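Local coordinates for protein SloR (Streptococcus mutans, PDB 5CVI) that probably acts as a manganese-responsive, DNA-binding transcription regulator of the DtxR/MntR family, working as a homodimer that binds transition metal ions, at residues H171-L182 / T192-L200; Y184-T192 / L200-S208. One frame throughout, in Å; residues are numbered along the deposited sequence.

Interaction 1. Residues H171-L182 / T192-L200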
loop_
_atom_site.group_PDB
_atom_site.type_symbol
_atom_site.label_atom_id
_atom_site.label_comp_id
_atom_site.label_asym_id
_atom_site.label_seq_id
_atom_site.Cartn_x
_atom_site.Cartn_y
_atom_site.Cartn_z
ATOM N N HIS B 171 14.575 28.727 -2.855
ATOM C CA HIS B 171 15.124 29.634 -1.853
ATOM C C HIS B 171 16.072 28.935 -0.880
ATOM O O HIS B 171 16.626 29.568 0.017
ATOM C CB HIS B 171 14.003 30.357 -1.100
ATOM C CG HIS B 171 13.281 31.371 -1.929
ATOM N ND1 HIS B 171 11.908 31.397 -2.051
ATOM C CD2 HIS B 171 13.746 32.393 -2.687
ATOM C CE1 HIS B 171 11.559 32.393 -2.846
ATOM N NE2 HIS B 171 12.655 33.013 -3.244
ATOM N N HIS B 172 16.260 27.634 -1.074
ATOM C CA HIS B 172 17.199 26.853 -0.273
ATOM C C HIS B 172 16.844 26.830 1.212
ATOM O O HIS B 172 17.715 27.006 2.068
ATOM C CB HIS B 172 18.634 27.356 -0.469
ATOM C CG HIS B 172 19.187 27.093 -1.837
ATOM N ND1 HIS B 172 18.806 27.816 -2.947
ATOM C CD2 HIS B 172 20.084 26.177 -2.274
ATOM C CE1 HIS B 172 19.450 27.362 -4.008
ATOM N NE2 HIS B 172 20.231 26.367 -3.628
ATOM N N LEU B 173 15.566 26.607 1.507
ATOM C CA LEU B 173 15.111 26.457 2.883
ATOM C C LEU B 173 14.932 24.987 3.243
ATOM O O LEU B 173 14.300 24.234 2.504
ATOM C CB LEU B 173 13.796 27.209 3.108
ATOM C CG LEU B 173 13.864 28.737 3.174
ATOM C CD1 LEU B 173 14.860 29.182 4.235
ATOM C CD2 LEU B 173 14.226 29.314 1.823
ATOM N N LYS B 174 15.494 24.590 4.380
ATOM C CA LYS B 174 15.350 23.231 4.891
ATOM C C LYS B 174 14.909 23.266 6.349
ATOM O O LYS B 174 15.213 24.212 7.072
ATOM C CB LYS B 174 16.673 22.468 4.787
ATOM C CG LYS B 174 17.048 22.010 3.387
ATOM C CD LYS B 174 18.425 21.349 3.388
ATOM C CE LYS B 174 18.746 20.712 2.044
ATOM N NZ LYS B 174 17.820 19.590 1.722
ATOM N N ILE B 175 14.199 22.228 6.776
ATOM C CA ILE B 175 13.846 22.068 8.180
ATOM C C ILE B 175 15.117 21.999 9.026
ATOM O O ILE B 175 16.016 21.211 8.744
ATOM C CB ILE B 175 13.018 20.786 8.406
ATOM C CG1 ILE B 175 11.715 20.835 7.602
ATOM C CG2 ILE B 175 12.738 20.580 9.887
ATOM C CD1 ILE B 175 10.822 21.997 7.951
ATOM N N GLY B 176 15.194 22.836 10.056
ATOM C CA GLY B 176 16.355 22.867 10.926
ATOM C C GLY B 176 17.269 24.042 10.635
ATOM O O GLY B 176 18.261 24.258 11.338
ATOM N N ASP B 177 16.936 24.802 9.597
ATOM C CA ASP B 177 17.727 25.968 9.223
ATOM C C ASP B 177 17.555 27.112 10.215
ATOM O O ASP B 177 16.453 27.364 10.704
ATOM C CB ASP B 177 17.357 26.444 7.818
ATOM C CG ASP B 177 18.151 25.741 6.734
ATOM O OD1 ASP B 177 19.227 25.190 7.050
ATOM O OD2 ASP B 177 17.703 25.748 5.568
ATOM N N GLU B 178 18.658 27.792 10.511
ATOM C CA GLU B 178 18.620 29.000 11.324
ATOM C C GLU B 178 18.372 30.213 10.431
ATOM O O GLU B 178 19.163 30.511 9.536
ATOM C CB GLU B 178 19.931 29.178 12.097
ATOM C CG GLU B 178 20.165 28.152 13.196
ATOM C CD GLU B 178 21.473 28.367 13.942
ATOM O OE1 GLU B 178 22.268 29.234 13.520
ATOM O OE2 GLU B 178 21.703 27.669 14.954
ATOM N N LEU B 179 17.264 30.904 10.664
ATOM C CA LEU B 179 16.980 32.137 9.942
ATOM C C LEU B 179 16.715 33.281 10.916
ATOM O O LEU B 179 15.923 33.148 11.847
ATOM C CB LEU B 179 15.805 31.941 8.983
ATOM C CG LEU B 179 14.684 31.029 9.478
ATOM C CD1 LEU B 179 13.734 31.777 10.402
ATOM C CD2 LEU B 179 13.939 30.414 8.306
ATOM N N ARG B 180 17.401 34.401 10.703
ATOM C CA ARG B 180 17.276 35.557 11.580
ATOM C C ARG B 180 16.203 36.511 11.059
ATOM O O ARG B 180 16.317 37.047 9.955
ATOM C CB ARG B 180 18.628 36.275 11.710
ATOM C CG ARG B 180 18.628 37.488 12.634
ATOM C CD ARG B 180 20.017 38.114 12.750
ATOM N NE ARG B 180 20.950 37.289 13.518
ATOM C CZ ARG B 180 21.739 36.356 12.993
ATOM N NH1 ARG B 180 21.713 36.116 11.687
ATOM N NH2 ARG B 180 22.555 35.659 13.773
ATOM N N LEU B 181 15.156 36.709 11.856
ATOM C CA LEU B 181 14.092 37.642 11.504
ATOM C C LEU B 181 14.522 39.070 11.815
ATOM O O LEU B 181 14.694 39.437 12.980
ATOM C CB LEU B 181 12.807 37.307 12.263
ATOM C CG LEU B 181 11.642 38.274 12.043
ATOM C CD1 LEU B 181 11.304 38.371 10.563
ATOM C CD2 LEU B 181 10.420 37.848 12.846
ATOM N N LEU B 182 14.692 39.872 10.770
ATOM C CA LEU B 182 15.174 41.239 10.925
ATOM C C LEU B 182 14.049 42.211 11.262
ATOM O O LEU B 182 14.178 43.041 12.161
ATOM C CB LEU B 182 15.887 41.694 9.652
ATOM C CG LEU B 182 17.098 40.869 9.229
ATOM C CD1 LEU B 182 17.698 41.425 7.948
ATOM C CD2 LEU B 182 18.136 40.845 10.342
ATOM N N THR B 192 10.980 40.113 6.675
ATOM C CA THR B 192 12.341 40.117 6.143
ATOM C C THR B 192 13.290 39.334 7.047
ATOM O O THR B 192 13.547 39.725 8.187
ATOM C CB THR B 192 12.873 41.550 5.928
ATOM O OG1 THR B 192 12.085 42.206 4.928
ATOM C CG2 THR B 192 14.323 41.515 5.471
ATOM N N ILE B 193 13.801 38.221 6.528
ATOM C CA ILE B 193 14.672 37.346 7.302
ATOM C C ILE B 193 16.048 37.235 6.661
ATOM O O ILE B 193 16.222 37.537 5.481
ATOM C CB ILE B 193 14.068 35.938 7.443
ATOM C CG1 ILE B 193 14.200 35.165 6.129
ATOM C CG2 ILE B 193 12.612 36.026 7.875
ATOM C CD1 ILE B 193 13.791 33.713 6.231
ATOM N N GLU B 194 17.023 36.795 7.449
ATOM C CA GLU B 194 18.393 36.647 6.975
ATOM C C GLU B 194 18.880 35.215 7.169
ATOM O O GLU B 194 18.806 34.663 8.267
ATOM C CB GLU B 194 19.312 37.636 7.700
ATOM C CG GLU B 194 20.788 37.532 7.330
ATOM C CD GLU B 194 21.516 36.447 8.102
ATOM O OE1 GLU B 194 21.141 36.184 9.265
ATOM O OE2 GLU B 194 22.461 35.852 7.543
ATOM N N LYS B 195 19.376 34.619 6.089
ATOM C CA LYS B 195 19.921 33.266 6.122
ATOM C C LYS B 195 21.240 33.217 5.365
ATOM O O LYS B 195 21.292 33.553 4.181
ATOM C CB LYS B 195 18.935 32.274 5.499
ATOM C CG LYS B 195 19.550 30.926 5.170
ATOM C CD LYS B 195 18.661 30.102 4.261
ATOM C CE LYS B 195 19.415 28.915 3.682
ATOM N NZ LYS B 195 20.020 28.063 4.746
ATOM N N ASP B 196 22.301 32.805 6.054
ATOM C CA ASP B 196 23.623 32.678 5.444
ATOM C C ASP B 196 24.124 33.988 4.847
ATOM O O ASP B 196 24.828 33.991 3.839
ATOM C CB ASP B 196 23.620 31.581 4.377
ATOM C CG ASP B 196 23.283 30.220 4.946
ATOM O OD1 ASP B 196 23.654 29.956 6.109
ATOM O OD2 ASP B 196 22.642 29.419 4.233
ATOM N N GLY B 197 23.754 35.098 5.474
ATOM C CA GLY B 197 24.204 36.403 5.032
ATOM C C GLY B 197 23.459 36.896 3.808
ATOM O O GLY B 197 23.960 37.735 3.062
ATOM N N GLU B 198 22.255 36.376 3.604
ATOM C CA GLU B 198 21.436 36.773 2.466
ATOM C C GLU B 198 20.004 37.060 2.900
ATOM O O GLU B 198 19.351 36.220 3.518
ATOM C CB GLU B 198 21.452 35.685 1.396
ATOM C CG GLU B 198 20.751 36.074 0.109
ATOM C CD GLU B 198 20.873 35.007 -0.960
ATOM O OE1 GLU B 198 21.539 35.269 -1.984
ATOM O OE2 GLU B 198 20.305 33.909 -0.776
ATOM N N GLN B 199 19.520 38.254 2.577
ATOM C CA GLN B 199 18.172 38.654 2.959
ATOM C C GLN B 199 17.110 38.083 2.025
ATOM O O GLN B 199 17.295 38.031 0.809
ATOM C CB GLN B 199 18.052 40.177 3.003
ATOM C CG GLN B 199 18.807 40.824 4.145
ATOM C CD GLN B 199 18.342 42.238 4.422
ATOM O OE1 GLN B 199 17.369 42.710 3.833
ATOM N NE2 GLN B 199 19.036 42.923 5.322
ATOM N N LEU B 200 15.997 37.652 2.609
ATOM C CA LEU B 200 14.842 37.211 1.838
ATOM C C LEU B 200 13.574 37.770 2.464
ATOM O O LEU B 200 13.401 37.725 3.683
ATOM C CB LEU B 200 14.763 35.684 1.792
ATOM C CG LEU B 200 13.456 35.094 1.247
ATOM C CD1 LEU B 200 13.314 35.327 -0.255
ATOM C CD2 LEU B 200 13.348 33.608 1.572
#
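R180 and E194 lie side by side on one face of an antiparallel strand pair, their side chains pointing the same way. R180 NH1 and E194 OE1 form a salt bridge at the edge of the guanidinium, whose plane stands 29° from that of the carboxylate. Both chains start with CG anti to the backbone N (chi1 -179° for R180); E194 then bends at chi2, and its other oxygen, OE2, takes the backbone N of G197 at 2.6 Å. The carboxylate thus ties the type I' turn K195-E198 to its own strand as well as meeting the arginine.

Beneath these side chains R180 and E194 are a hydrogen-bonded pair: R180 N to E194 O is 2.8 Å and nearly straight (167°), and E194 N returns to R180 O. Two residues on, L182 N reaches T192 O at 2.8 Å. The other face of the strands is apolar. I193 spreads over two leucines, CD1 lying 3.8 Å from L179 CB and CG2 meeting L181 CD1 at the same distance.

The K195 chain passes L173 in the opposite direction, with K195 CD 3.9 Å from L173 CD1. K195 NZ makes a long, weak salt bridge to D177 OD2 (3.4 Å) and a closer one to D196 OD2. D177 OD2 also accepts from K174 N, which braces the type II turn K174-D177. L200 CD1 sits over one face of the H171 ring, 4.0 Å from its centroid, a CH-pi contact.

H172 closes helix 162-170 in a Schellman motif, and Y167 of that helix meets both H171 and L200. Strand 178-185 runs between strand 190-195 and strand 151-158 in the antiparallel sheet of the FeoA-type, SH3-like domain.

Interaction 2. Residues Y184-T192 / L200-S208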
loop_
_atom_site.group_PDB
_atom_site.type_symbol
_atom_site.label_atom_id
_atom_site.label_comp_id
_atom_site.label_asym_id
_atom_site.label_seq_id
_atom_site.Cartn_x
_atom_site.Cartn_y
_atom_site.Cartn_z
ATOM N N TYR B 184 9.457 43.089 10.192
ATOM C CA TYR B 184 8.285 42.864 9.362
ATOM C C TYR B 184 8.005 44.099 8.513
ATOM O O TYR B 184 7.561 45.120 9.026
ATOM C CB TYR B 184 7.065 42.511 10.213
ATOM C CG TYR B 184 5.765 42.566 9.441
ATOM C CD1 TYR B 184 5.437 41.575 8.525
ATOM C CD2 TYR B 184 4.872 43.614 9.620
ATOM C CE1 TYR B 184 4.253 41.625 7.812
ATOM C CE2 TYR B 184 3.686 43.671 8.914
ATOM C CZ TYR B 184 3.383 42.675 8.012
ATOM O OH TYR B 184 2.204 42.730 7.305
ATOM N N ASP B 185 8.285 44.003 7.217
ATOM C CA ASP B 185 8.009 45.092 6.289
ATOM C C ASP B 185 6.502 45.240 6.116
ATOM O O ASP B 185 5.874 44.472 5.389
ATOM C CB ASP B 185 8.676 44.823 4.935
ATOM C CG ASP B 185 8.688 46.051 4.030
ATOM O OD1 ASP B 185 7.829 46.945 4.204
ATOM O OD2 ASP B 185 9.560 46.121 3.136
ATOM N N ALA B 186 5.924 46.226 6.793
ATOM C CA ALA B 186 4.491 46.478 6.701
ATOM C C ALA B 186 4.110 46.880 5.283
ATOM O O ALA B 186 3.100 46.423 4.748
ATOM C CB ALA B 186 4.074 47.550 7.692
ATOM N N PHE B 187 4.931 47.734 4.679
ATOM C CA PHE B 187 4.704 48.191 3.312
ATOM C C PHE B 187 4.686 47.025 2.326
ATOM O O PHE B 187 3.791 46.924 1.487
ATOM C CB PHE B 187 5.762 49.221 2.908
ATOM C CG PHE B 187 5.703 49.618 1.460
ATOM C CD1 PHE B 187 4.698 50.451 0.994
ATOM C CD2 PHE B 187 6.663 49.168 0.568
ATOM C CE1 PHE B 187 4.648 50.820 -0.340
ATOM C CE2 PHE B 187 6.618 49.535 -0.763
ATOM C CZ PHE B 187 5.610 50.363 -1.217
ATOM N N ALA B 188 5.675 46.142 2.435
ATOM C CA ALA B 188 5.759 44.981 1.556
ATOM C C ALA B 188 4.755 43.899 1.952
ATOM O O ALA B 188 4.299 43.127 1.112
ATOM C CB ALA B 188 7.170 44.418 1.551
ATOM N N GLY B 189 4.409 43.851 3.233
ATOM C CA GLY B 189 3.558 42.793 3.746
ATOM C C GLY B 189 4.328 41.487 3.781
ATOM O O GLY B 189 3.791 40.420 3.490
ATOM N N ALA B 190 5.604 41.582 4.139
ATOM C CA ALA B 190 6.497 40.433 4.127
ATOM C C ALA B 190 7.470 40.491 5.296
ATOM O O ALA B 190 7.963 41.560 5.652
ATOM C CB ALA B 190 7.257 40.375 2.809
ATOM N N TYR B 191 7.744 39.334 5.890
ATOM C CA TYR B 191 8.724 39.249 6.964
ATOM C C TYR B 191 10.124 39.144 6.365
ATOM O O TYR B 191 10.420 38.209 5.624
ATOM C CB TYR B 191 8.428 38.050 7.874
ATOM C CG TYR B 191 7.092 38.128 8.587
ATOM C CD1 TYR B 191 5.908 37.834 7.919
ATOM C CD2 TYR B 191 7.013 38.491 9.926
ATOM C CE1 TYR B 191 4.684 37.905 8.564
ATOM C CE2 TYR B 191 5.791 38.562 10.581
ATOM C CZ TYR B 191 4.632 38.268 9.893
ATOM O OH TYR B 191 3.415 38.338 10.532
ATOM N N THR B 192 10.980 40.113 6.675
ATOM C CA THR B 192 12.341 40.117 6.143
ATOM C C THR B 192 13.290 39.334 7.047
ATOM O O THR B 192 13.547 39.725 8.187
ATOM C CB THR B 192 12.873 41.550 5.928
ATOM O OG1 THR B 192 12.085 42.206 4.928
ATOM C CG2 THR B 192 14.323 41.515 5.471
ATOM N N LEU B 200 15.997 37.652 2.609
ATOM C CA LEU B 200 14.842 37.211 1.838
ATOM C C LEU B 200 13.574 37.770 2.464
ATOM O O LEU B 200 13.401 37.725 3.683
ATOM C CB LEU B 200 14.763 35.684 1.792
ATOM C CG LEU B 200 13.456 35.094 1.247
ATOM C CD1 LEU B 200 13.314 35.327 -0.255
ATOM C CD2 LEU B 200 13.348 33.608 1.572
ATOM N N GLN B 201 12.693 38.305 1.628
ATOM C CA GLN B 201 11.391 38.750 2.097
ATOM C C GLN B 201 10.375 37.625 1.926
ATOM O O GLN B 201 10.184 37.101 0.828
ATOM C CB GLN B 201 10.943 40.021 1.365
ATOM C CG GLN B 201 11.738 41.262 1.749
ATOM C CD GLN B 201 11.170 42.538 1.158
ATOM O OE1 GLN B 201 11.052 42.674 -0.062
ATOM N NE2 GLN B 201 10.806 43.481 2.024
ATOM N N VAL B 202 9.741 37.246 3.030
ATOM C CA VAL B 202 8.741 36.189 3.021
ATOM C C VAL B 202 7.353 36.802 3.170
ATOM O O VAL B 202 6.993 37.274 4.248
ATOM C CB VAL B 202 8.976 35.190 4.174
ATOM C CG1 VAL B 202 7.998 34.028 4.084
ATOM C CG2 VAL B 202 10.409 34.683 4.156
ATOM N N THR B 203 6.581 36.803 2.086
ATOM C CA THR B 203 5.217 37.324 2.120
ATOM C C THR B 203 4.420 36.617 3.204
ATOM O O THR B 203 4.583 35.415 3.411
ATOM C CB THR B 203 4.494 37.128 0.781
ATOM O OG1 THR B 203 4.287 35.729 0.546
ATOM C CG2 THR B 203 5.306 37.731 -0.359
ATOM N N SER B 204 3.560 37.362 3.892
ATOM C CA SER B 204 2.789 36.802 4.998
ATOM C C SER B 204 1.956 35.592 4.572
ATOM O O SER B 204 1.594 34.758 5.401
ATOM C CB SER B 204 1.914 37.874 5.653
ATOM O OG SER B 204 1.131 38.559 4.695
ATOM N N ALA B 205 1.663 35.495 3.278
ATOM C CA ALA B 205 0.973 34.328 2.739
ATOM C C ALA B 205 1.814 33.077 2.963
ATOM O O ALA B 205 1.318 32.062 3.450
ATOM C CB ALA B 205 0.682 34.515 1.260
ATOM N N VAL B 206 3.090 33.160 2.606
ATOM C CA VAL B 206 4.011 32.046 2.786
ATOM C C VAL B 206 4.327 31.843 4.262
ATOM O O VAL B 206 4.475 30.711 4.725
ATOM C CB VAL B 206 5.327 32.273 2.017
ATOM C CG1 VAL B 206 6.299 31.130 2.277
ATOM C CG2 VAL B 206 5.057 32.411 0.530
ATOM N N ALA B 207 4.418 32.948 4.996
ATOM C CA ALA B 207 4.800 32.906 6.405
ATOM C C ALA B 207 3.781 32.154 7.263
ATOM O O ALA B 207 4.091 31.715 8.372
ATOM C CB ALA B 207 5.010 34.312 6.937
ATOM N N SER B 208 2.566 32.012 6.743
ATOM C CA SER B 208 1.487 31.345 7.462
ATOM C C SER B 208 1.562 29.831 7.320
ATOM O O SER B 208 0.901 29.099 8.055
ATOM C CB SER B 208 0.134 31.841 6.956
ATOM O OG SER B 208 -0.012 31.584 5.571
#
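Q201 stretches across the neighbouring strand toward D185, its amide plane turned 44° from the carboxylate. Q201 NE2 makes two weak hydrogen bonds, to D185 OD2 at 3.1 Å and to T192 OG1 at 3.4 Å. The chain is extended beyond CG, and Q201 CG passes 3.3 Å from T192 OG1. Lower down, Q201 CB rests against A190 CB. D185 uses its other oxygen on its own loop: A188 N meets OD1 from well above the carboxylate plane, an Asx motif.

Both G189 N and A190 N bond to D185 O, a G1 beta bulge with G189 at positive phi, closing the turn that joins strand 178-185 to strand 190-195. Strand 190-195 then forms a second hairpin with strand 198-203, a meander within the SH3-like FeoA domain. Y191 and V202 are its hydrogen-bonded pair here, with Y191 N to V202 O at 2.7 Å and V202 N to Y191 O at 2.8 Å; A190 opposite T203 and T192 opposite Q201 are non-hydrogen-bonded pairs.

The Y191 ring lies on the face opposite Q201. Y191 CG is anti to the carbonyl carbon (chi1 -63°), which sends the ring alongside the short, weakly bonded helix at about 204-207 that follows strand 198-203: S204 CB is at the ring edge, 4.0 Å from Y191 CE1, and A207 CB approaches obliquely, 3.8 Å from Y191 CD1. Y184 CD1 covers the centre of one ring face, and Y191 OH is hydrogen-bonded to G146 N. S204 N bonds to G189 O at 3.1 Å, and S204 OG adds a weak bond to the same oxygen.

In the fold
Interactions 1 and 2 divide one three-stranded meander between them: strand 190-195 pairs with strand 178-185 in the first and with strand 198-203 in the second. Their centres are 13 Å apart, and they share T192 and L200. They also touch through side chains, L181 CD1 packing on Y191 CB at 3.9 Å and I193 CD1 on V202 CG2 at 4.1 Å, so one apolar face runs through both. H172 and E198 of interaction 1 bind zinc in a structure of this protein, though none is bound to them here. The side chain of L173 is about 12 Å from that of H125, a ligand of a bound zinc.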